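Local coordinates for bifunctional protein PutA (Bdellovibrio bacteriovorus, PDB 5UR2), which probably catalyses both oxidation steps of proline breakdown to glutamate, with an FAD-dependent proline dehydrogenase and an NAD-dependent glutamate semialdehyde dehydrogenase in one chain, at residues Q778-A783 with E875-V880; P859-D864 with V881-A886; G748-V753 with A782-I787. One frame throughout, in Å; residues are numbered along the deposited sequence.

Contact 1 of 3, residues Q778-A783 with E875-V880; sequences QKCSAA and EIFGPV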
loop_
_atom_site.group_PDB
_atom_site.type_symbol
_atom_site.label_atom_id
_atom_site.label_comp_id
_atom_site.label_asym_id
_atom_site.label_seq_id
_atom_site.Cartn_x
_atom_site.Cartn_y
_atom_site.Cartn_z
ATOM N N GLN B 778 -18.107 10.570 -26.677
ATOM C CA GLN B 778 -16.877 9.869 -27.056
ATOM C C GLN B 778 -15.964 9.657 -25.843
ATOM O O GLN B 778 -14.815 10.099 -25.799
ATOM C CB GLN B 778 -16.153 10.636 -28.160
ATOM C CG GLN B 778 -17.001 10.914 -29.436
ATOM C CD GLN B 778 -16.212 11.674 -30.512
ATOM O OE1 GLN B 778 -15.858 11.108 -31.552
ATOM N NE2 GLN B 778 -15.919 12.953 -30.252
ATOM N N LYS B 779 -16.500 8.963 -24.838
ATOM C CA LYS B 779 -15.761 8.629 -23.629
ATOM C C LYS B 779 -16.042 7.185 -23.271
ATOM O O LYS B 779 -17.145 6.685 -23.510
ATOM C CB LYS B 779 -16.131 9.524 -22.439
ATOM C CG LYS B 779 -16.022 11.016 -22.719
ATOM C CD LYS B 779 -16.267 11.877 -21.472
ATOM C CE LYS B 779 -16.233 13.384 -21.858
ATOM N NZ LYS B 779 -16.401 14.315 -20.709
ATOM N N CYS B 780 -15.030 6.502 -22.742
ATOM C CA CYS B 780 -15.267 5.147 -22.264
ATOM C C CYS B 780 -16.219 5.132 -21.082
ATOM O O CYS B 780 -16.846 4.100 -20.818
ATOM C CB CYS B 780 -13.940 4.463 -21.880
ATOM S SG CYS B 780 -12.795 4.072 -23.268
ATOM N N SER B 781 -16.322 6.245 -20.358
ATOM C CA SER B 781 -17.195 6.373 -19.200
ATOM C C SER B 781 -18.587 6.902 -19.548
ATOM O O SER B 781 -19.414 7.050 -18.640
ATOM C CB SER B 781 -16.538 7.300 -18.162
ATOM O OG SER B 781 -16.284 8.582 -18.726
ATOM N N ALA B 782 -18.856 7.193 -20.823
ATOM C CA ALA B 782 -20.072 7.910 -21.198
ATOM C C ALA B 782 -21.319 7.089 -20.883
ATOM O O ALA B 782 -21.344 5.865 -21.056
ATOM C CB ALA B 782 -20.046 8.262 -22.689
ATOM N N ALA B 783 -22.362 7.772 -20.422
ATOM C CA ALA B 783 -23.654 7.130 -20.213
ATOM C C ALA B 783 -24.347 6.936 -21.561
ATOM O O ALA B 783 -24.761 7.907 -22.203
ATOM C CB ALA B 783 -24.513 7.951 -19.258
ATOM N N GLU B 875 -21.091 -1.009 -27.622
ATOM C CA GLU B 875 -20.624 0.352 -27.361
ATOM C C GLU B 875 -20.606 1.141 -28.660
ATOM O O GLU B 875 -20.130 0.648 -29.685
ATOM C CB GLU B 875 -19.229 0.349 -26.727
ATOM C CG GLU B 875 -18.700 1.753 -26.385
ATOM C CD GLU B 875 -17.280 1.731 -25.808
ATOM O OE1 GLU B 875 -16.437 0.992 -26.366
ATOM O OE2 GLU B 875 -16.998 2.468 -24.822
ATOM N N ILE B 876 -21.136 2.364 -28.626
ATOM C CA ILE B 876 -21.259 3.170 -29.827
ATOM C C ILE B 876 -20.216 4.277 -29.887
ATOM O O ILE B 876 -19.771 4.631 -30.984
ATOM C CB ILE B 876 -22.677 3.761 -29.932
ATOM C CG1 ILE B 876 -23.734 2.650 -29.895
ATOM C CG2 ILE B 876 -22.810 4.582 -31.205
ATOM C CD1 ILE B 876 -25.184 3.177 -29.817
ATOM N N PHE B 877 -19.799 4.816 -28.740
ATOM C CA PHE B 877 -18.818 5.901 -28.689
ATOM C C PHE B 877 -19.304 7.106 -29.488
ATOM O O PHE B 877 -18.546 7.728 -30.234
ATOM C CB PHE B 877 -17.442 5.438 -29.175
ATOM C CG PHE B 877 -16.330 5.791 -28.237
ATOM C CD1 PHE B 877 -16.184 5.107 -27.028
ATOM C CD2 PHE B 877 -15.432 6.801 -28.552
ATOM C CE1 PHE B 877 -15.169 5.428 -26.145
ATOM C CE2 PHE B 877 -14.415 7.136 -27.678
ATOM C CZ PHE B 877 -14.277 6.442 -26.468
ATOM N N GLY B 878 -20.590 7.419 -29.333
ATOM C CA GLY B 878 -21.215 8.529 -30.005
ATOM C C GLY B 878 -22.357 9.082 -29.174
ATOM O O GLY B 878 -22.673 8.574 -28.087
ATOM N N PRO B 879 -23.023 10.205 -29.682
ATOM C CA PRO B 879 -24.081 10.868 -28.897
ATOM C C PRO B 879 -25.430 10.167 -29.046
ATOM O O PRO B 879 -26.399 10.724 -29.569
ATOM C CB PRO B 879 -24.075 12.288 -29.482
ATOM C CG PRO B 879 -23.704 12.084 -30.918
ATOM C CD PRO B 879 -22.730 10.920 -30.939
ATOM N N VAL B 880 -25.492 8.920 -28.583
ATOM C CA VAL B 880 -26.628 8.028 -28.816
ATOM C C VAL B 880 -26.990 7.361 -27.495
ATOM O O VAL B 880 -26.159 6.665 -26.901
ATOM C CB VAL B 880 -26.304 6.977 -29.898
ATOM C CG1 VAL B 880 -27.490 6.020 -30.154
ATOM C CG2 VAL B 880 -25.902 7.669 -31.200
HETATM O O HOH W 1 -16.377 8.244 -31.922
#

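Contact 2 of 3, residues P859-D864 with V881-A886; sequences PTIFGD and VAVIRA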
loop_
_atom_site.group_PDB
_atom_site.type_symbol
_atom_site.label_atom_id
_atom_site.label_comp_id
_atom_site.label_asym_id
_atom_site.label_seq_id
_atom_site.Cartn_x
_atom_site.Cartn_y
_atom_site.Cartn_z
ATOM N N PRO B 859 -27.157 14.510 -31.426
ATOM C CA PRO B 859 -27.541 13.841 -30.179
ATOM C C PRO B 859 -28.904 13.188 -30.369
ATOM O O PRO B 859 -29.857 13.837 -30.810
ATOM C CB PRO B 859 -27.593 14.985 -29.161
ATOM C CG PRO B 859 -27.964 16.189 -30.000
ATOM C CD PRO B 859 -27.289 15.975 -31.340
ATOM N N THR B 860 -28.985 11.895 -30.043
ATOM C CA THR B 860 -30.133 11.060 -30.381
ATOM C C THR B 860 -30.538 10.222 -29.177
ATOM O O THR B 860 -29.683 9.581 -28.558
ATOM C CB THR B 860 -29.795 10.147 -31.567
ATOM O OG1 THR B 860 -29.269 10.936 -32.642
ATOM C CG2 THR B 860 -31.026 9.386 -32.041
ATOM N N ILE B 861 -31.841 10.183 -28.875
ATOM C CA ILE B 861 -32.369 9.436 -27.733
ATOM C C ILE B 861 -33.457 8.479 -28.214
ATOM O O ILE B 861 -34.431 8.909 -28.842
ATOM C CB ILE B 861 -32.945 10.367 -26.651
ATOM C CG1 ILE B 861 -31.938 11.431 -26.227
ATOM C CG2 ILE B 861 -33.335 9.565 -25.432
ATOM C CD1 ILE B 861 -32.508 12.399 -25.211
ATOM N N PHE B 862 -33.303 7.188 -27.907
ATOM C CA PHE B 862 -34.329 6.183 -28.175
ATOM C C PHE B 862 -35.012 5.769 -26.881
ATOM O O PHE B 862 -34.378 5.683 -25.823
ATOM C CB PHE B 862 -33.745 4.942 -28.860
ATOM C CG PHE B 862 -33.166 5.240 -30.191
ATOM C CD1 PHE B 862 -33.975 5.235 -31.313
ATOM C CD2 PHE B 862 -31.824 5.586 -30.315
ATOM C CE1 PHE B 862 -33.457 5.552 -32.547
ATOM C CE2 PHE B 862 -31.297 5.903 -31.538
ATOM C CZ PHE B 862 -32.114 5.888 -32.663
ATOM N N GLY B 863 -36.308 5.481 -26.984
ATOM C CA GLY B 863 -37.089 5.174 -25.804
ATOM C C GLY B 863 -37.613 3.759 -25.782
ATOM O O GLY B 863 -37.734 3.128 -26.837
ATOM N N ASP B 864 -37.928 3.256 -24.585
ATOM C CA ASP B 864 -38.442 1.894 -24.404
ATOM C C ASP B 864 -37.573 0.862 -25.112
ATOM O O ASP B 864 -38.077 -0.082 -25.718
ATOM C CB ASP B 864 -39.896 1.772 -24.874
ATOM C CG ASP B 864 -40.885 2.222 -23.822
ATOM O OD1 ASP B 864 -40.936 1.571 -22.759
ATOM O OD2 ASP B 864 -41.619 3.202 -24.056
ATOM N N VAL B 881 -28.212 7.589 -27.026
ATOM C CA VAL B 881 -28.669 7.114 -25.725
ATOM C C VAL B 881 -29.850 6.171 -25.911
ATOM O O VAL B 881 -30.787 6.473 -26.663
ATOM C CB VAL B 881 -29.080 8.279 -24.806
ATOM C CG1 VAL B 881 -29.659 7.744 -23.488
ATOM C CG2 VAL B 881 -27.896 9.205 -24.576
ATOM N N ALA B 882 -29.834 5.058 -25.174
ATOM C CA ALA B 882 -30.970 4.145 -25.100
ATOM C C ALA B 882 -31.627 4.299 -23.732
ATOM O O ALA B 882 -31.003 3.995 -22.707
ATOM C CB ALA B 882 -30.523 2.695 -25.325
ATOM N N VAL B 883 -32.876 4.764 -23.717
ATOM C CA VAL B 883 -33.666 4.852 -22.486
ATOM C C VAL B 883 -34.406 3.531 -22.300
ATOM O O VAL B 883 -35.139 3.090 -23.190
ATOM C CB VAL B 883 -34.651 6.032 -22.534
ATOM C CG1 VAL B 883 -35.492 6.068 -21.267
ATOM C CG2 VAL B 883 -33.917 7.338 -22.693
ATOM N N ILE B 884 -34.207 2.885 -21.150
ATOM C CA ILE B 884 -34.719 1.536 -20.901
ATOM C C ILE B 884 -35.662 1.575 -19.712
ATOM O O ILE B 884 -35.325 2.139 -18.665
ATOM C CB ILE B 884 -33.582 0.530 -20.636
ATOM C CG1 ILE B 884 -32.549 0.563 -21.761
ATOM C CG2 ILE B 884 -34.140 -0.877 -20.467
ATOM C CD1 ILE B 884 -31.282 -0.216 -21.435
ATOM N N ARG B 885 -36.816 0.935 -19.848
ATOM C CA ARG B 885 -37.795 0.944 -18.774
ATOM C C ARG B 885 -37.496 -0.176 -17.785
ATOM O O ARG B 885 -37.061 -1.262 -18.177
ATOM C CB ARG B 885 -39.203 0.800 -19.343
ATOM C CG ARG B 885 -40.280 1.330 -18.421
ATOM C CD ARG B 885 -41.645 1.045 -19.004
ATOM N NE ARG B 885 -41.965 1.964 -20.089
ATOM C CZ ARG B 885 -42.690 3.066 -19.937
ATOM N NH1 ARG B 885 -43.167 3.384 -18.741
ATOM N NH2 ARG B 885 -42.939 3.846 -20.979
ATOM N N ALA B 886 -37.710 0.099 -16.495
ATOM C CA ALA B 886 -37.562 -0.913 -15.454
ATOM C C ALA B 886 -38.763 -0.855 -14.524
ATOM O O ALA B 886 -39.222 0.231 -14.159
ATOM C CB ALA B 886 -36.268 -0.733 -14.656
#

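Contact 3 of 3, residues G748-V753 with A782-I787; sequences GGKNAV and AASRVI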
loop_
_atom_site.group_PDB
_atom_site.type_symbol
_atom_site.label_atom_id
_atom_site.label_comp_id
_atom_site.label_asym_id
_atom_site.label_seq_id
_atom_site.Cartn_x
_atom_site.Cartn_y
_atom_site.Cartn_z
ATOM N N GLY B 748 -13.267 0.151 -22.632
ATOM C CA GLY B 748 -14.577 0.726 -22.884
ATOM C C GLY B 748 -15.692 0.127 -22.041
ATOM O O GLY B 748 -15.505 -0.791 -21.233
ATOM N N GLY B 749 -16.890 0.678 -22.256
ATOM C CA GLY B 749 -18.043 0.314 -21.459
ATOM C C GLY B 749 -19.339 0.537 -22.204
ATOM O O GLY B 749 -19.367 1.061 -23.320
ATOM N N LYS B 750 -20.418 0.066 -21.577
ATOM C CA LYS B 750 -21.798 0.325 -21.984
ATOM C C LYS B 750 -22.492 0.772 -20.705
ATOM O O LYS B 750 -23.184 -0.010 -20.053
ATOM C CB LYS B 750 -22.460 -0.909 -22.595
ATOM C CG LYS B 750 -23.820 -0.650 -23.211
ATOM C CD LYS B 750 -23.702 0.194 -24.472
ATOM C CE LYS B 750 -25.067 0.569 -25.052
ATOM N NZ LYS B 750 -24.921 1.354 -26.323
ATOM N N ASN B 751 -22.254 2.021 -20.321
ATOM C CA ASN B 751 -22.509 2.476 -18.965
ATOM C C ASN B 751 -23.934 2.996 -18.792
ATOM O O ASN B 751 -24.440 3.759 -19.621
ATOM C CB ASN B 751 -21.495 3.559 -18.614
ATOM C CG ASN B 751 -20.091 3.161 -19.010
ATOM O OD1 ASN B 751 -19.529 2.196 -18.467
ATOM N ND2 ASN B 751 -19.517 3.881 -19.969
ATOM N N ALA B 752 -24.557 2.613 -17.678
ATOM C CA ALA B 752 -25.942 2.944 -17.400
ATOM C C ALA B 752 -26.038 3.882 -16.201
ATOM O O ALA B 752 -25.208 3.845 -15.289
ATOM C CB ALA B 752 -26.767 1.678 -17.145
ATOM N N VAL B 753 -27.049 4.745 -16.228
ATOM C CA VAL B 753 -27.480 5.512 -15.067
ATOM C C VAL B 753 -28.893 5.051 -14.715
ATOM O O VAL B 753 -29.773 5.005 -15.585
ATOM C CB VAL B 753 -27.435 7.027 -15.341
ATOM C CG1 VAL B 753 -27.910 7.803 -14.106
ATOM C CG2 VAL B 753 -26.023 7.450 -15.722
ATOM N N ALA B 782 -18.856 7.193 -20.823
ATOM C CA ALA B 782 -20.072 7.910 -21.198
ATOM C C ALA B 782 -21.319 7.089 -20.883
ATOM O O ALA B 782 -21.344 5.865 -21.056
ATOM C CB ALA B 782 -20.046 8.262 -22.689
ATOM N N ALA B 783 -22.362 7.772 -20.422
ATOM C CA ALA B 783 -23.654 7.130 -20.213
ATOM C C ALA B 783 -24.347 6.936 -21.561
ATOM O O ALA B 783 -24.761 7.907 -22.203
ATOM C CB ALA B 783 -24.513 7.951 -19.258
ATOM N N SER B 784 -24.488 5.678 -21.989
ATOM C CA SER B 784 -25.245 5.345 -23.188
ATOM C C SER B 784 -26.558 4.652 -22.877
ATOM O O SER B 784 -27.380 4.460 -23.786
ATOM C CB SER B 784 -24.399 4.458 -24.119
ATOM O OG SER B 784 -23.919 3.306 -23.427
ATOM N N ARG B 785 -26.783 4.288 -21.617
ATOM C CA ARG B 785 -28.003 3.628 -21.179
ATOM C C ARG B 785 -28.552 4.399 -19.993
ATOM O O ARG B 785 -27.809 4.724 -19.062
ATOM C CB ARG B 785 -27.735 2.169 -20.793
ATOM C CG ARG B 785 -27.285 1.277 -21.952
ATOM C CD ARG B 785 -27.096 -0.144 -21.474
ATOM N NE ARG B 785 -26.118 -0.229 -20.393
ATOM C CZ ARG B 785 -26.169 -1.111 -19.403
ATOM N NH1 ARG B 785 -27.166 -1.992 -19.337
ATOM N NH2 ARG B 785 -25.232 -1.099 -18.464
ATOM N N VAL B 786 -29.839 4.725 -20.038
ATOM C CA VAL B 786 -30.512 5.360 -18.916
ATOM C C VAL B 786 -31.683 4.468 -18.552
ATOM O O VAL B 786 -32.613 4.301 -19.347
ATOM C CB VAL B 786 -30.954 6.793 -19.238
ATOM C CG1 VAL B 786 -31.496 7.484 -17.992
ATOM C CG2 VAL B 786 -29.762 7.584 -19.792
ATOM N N ILE B 787 -31.628 3.884 -17.360
ATOM C CA ILE B 787 -32.586 2.884 -16.904
ATOM C C ILE B 787 -33.494 3.566 -15.891
ATOM O O ILE B 787 -33.035 3.982 -14.820
ATOM C CB ILE B 787 -31.880 1.657 -16.308
ATOM C CG1 ILE B 787 -30.896 1.063 -17.328
ATOM C CG2 ILE B 787 -32.877 0.610 -15.893
ATOM C CD1 ILE B 787 -29.978 -0.022 -16.756
HETATM O O HOH W 2 -21.393 3.702 -22.633
HETATM O O HOH W 3 -26.683 3.559 -26.518
#

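Contact 1 of 3, residues Q778-A783 with E875-V880
Q778 lies against one face of the F877 ring. Its carbonyl carbon C is 3.5 Å from F877 CE2, and its CB sits near CD2 and CE2. The Q778 side chain then runs past the F877 backbone. CG stands beside the backbone N (chi1 -56°) and the chain is extended beyond it. This places OE1 where a water bridges the segments, donating to Q778 OE1 and to F877 O. The water is 2.8 Å from F877 O. K779 N continues the cover on the same ring face, 3.7 Å above the plane and offset toward the rim. The K779 side chain leaves in another direction, and its NZ forms a salt bridge with E589. At C780 the contact moves to the ring edge. SG is 4.0 Å from F877 CE1 and 79° off the ring normal, a Cys sulfur-aromatic contact. E875 OE2 comes within 4.1 Å of C780 CA and lies in the plane of the F877 ring, at its edge. The E875 chain is extended, and its OE2 accepts from G749 N. A type I turn from K779 to A782 carries the chain away from F877 toward strand 783-789. C780 is the predicted catalytic cysteine, and its side chain is about 4 Å from that of E746, the other predicted active-site residue. The arrangement is that of an aldehyde dehydrogenase active site, with an aromatic ring packed beside the cysteine loop.

Contact 2 of 3, residues P859-D864 with V881-A886
I861 and V883 form the close apolar part of this contact. I861 CG2 meets V883 CG2 at 3.6 Å. I861 CG2 is anti to its backbone N. V883 puts CG1 anti to N (chi1 178°), which leaves CG2 beside N and facing I861. V881 extends the same side of the sheet, and helices 761-773 and 790-806 cover it. F862 and A882 point to the other side, where F862 packs on L844 and L871. Three backbone bonds hold the parallel strands here. V881 N donates to T860 O, F862 N to V881 O at 2.9 Å, and V883 N to F862 O at 2.7 Å. D864 N comes near V883 O, but the angle is too poor for a bond, and Y793 OH is its partner. Side chains take over at this exposed end. D864 and R885 lie side by side in a salt bridge, their flat groups 15° apart. R885 NE donates to the syn lone pair of D864 OD1 at 2.9 Å, nearly straight. A second bond, R885 NH2 to D864 OD2, is weak at 3.4 Å. The bend of R885 at chi3 (-77°) turns the guanidinium edge to the carboxylate. NH1 pairs with D790, and Y793 adds a cation-pi contact. The pair of strands belongs to the helix-covered mixed sheet of the aldehyde dehydrogenase fold.

Contact 3 of 3, residues G748-V753 with A782-I787
N751 reaches across to A782 with its side-chain amide. N751 ND2 donates to A782 O at 2.9 Å, nearly straight. The acceptor lies in the amide plane, but the donor stands above the carbonyl plane of A782. CG beside the backbone N (chi1 -46°) brings the amide there. C780 O also accepts from ND2, and OD1 takes T904 N, so both ends of the amide are fixed. N751 O accepts from S784 N and R785 N. Further on, V753 N donates to R785 O and I787 N to V753 O. These bonds join parallel strands 751-755 and 783-789, which with helix 761-773 make a beta-alpha-beta unit of the aldehyde dehydrogenase fold. R785 bends at chi3 (-58°) and folds back over A752. A752 CB lies 3.3 Å above one face of the guanidinium, toward its rim. K750 O meets the guanidinium edge with two weak bonds, from NE and from NH2. NH1 also donates to I895 O, and NH2 to A896 O. K750 CD comes 3.3 Å from S784 OG. The K750 NZ goes on to L871 O and A874 O, and a water that accepts from NZ lies within reach of S784 O. S784 OG meets a second water at 2.7 Å, which also bonds N751 N and A782 O. V753 CG2 packs on A783 CB, and the end of I787 rests on A752 CB.

Overall arrangement
All three contacts lie in the aldehyde dehydrogenase part of the chain. Contact 3 comes first and runs into contact 1 at A782 and A783. Contact 2 interleaves with contact 1, since E875-V880 runs directly into V881-A886. Contacts 1 and 3 have centres 8 Å apart, contacts 2 and 3 are 11 Å apart, and contacts 1 and 2 are 14 Å apart. Contacts 2 and 3 share one mixed sheet, in which strands 783-789 and 880-886 are neighbours: A882 N and I884 N probably bond to S784 O and V786 O. Contact 1 joins the loops that enter these two strands. The sheet thereby carries the loop with the predicted catalytic cysteine.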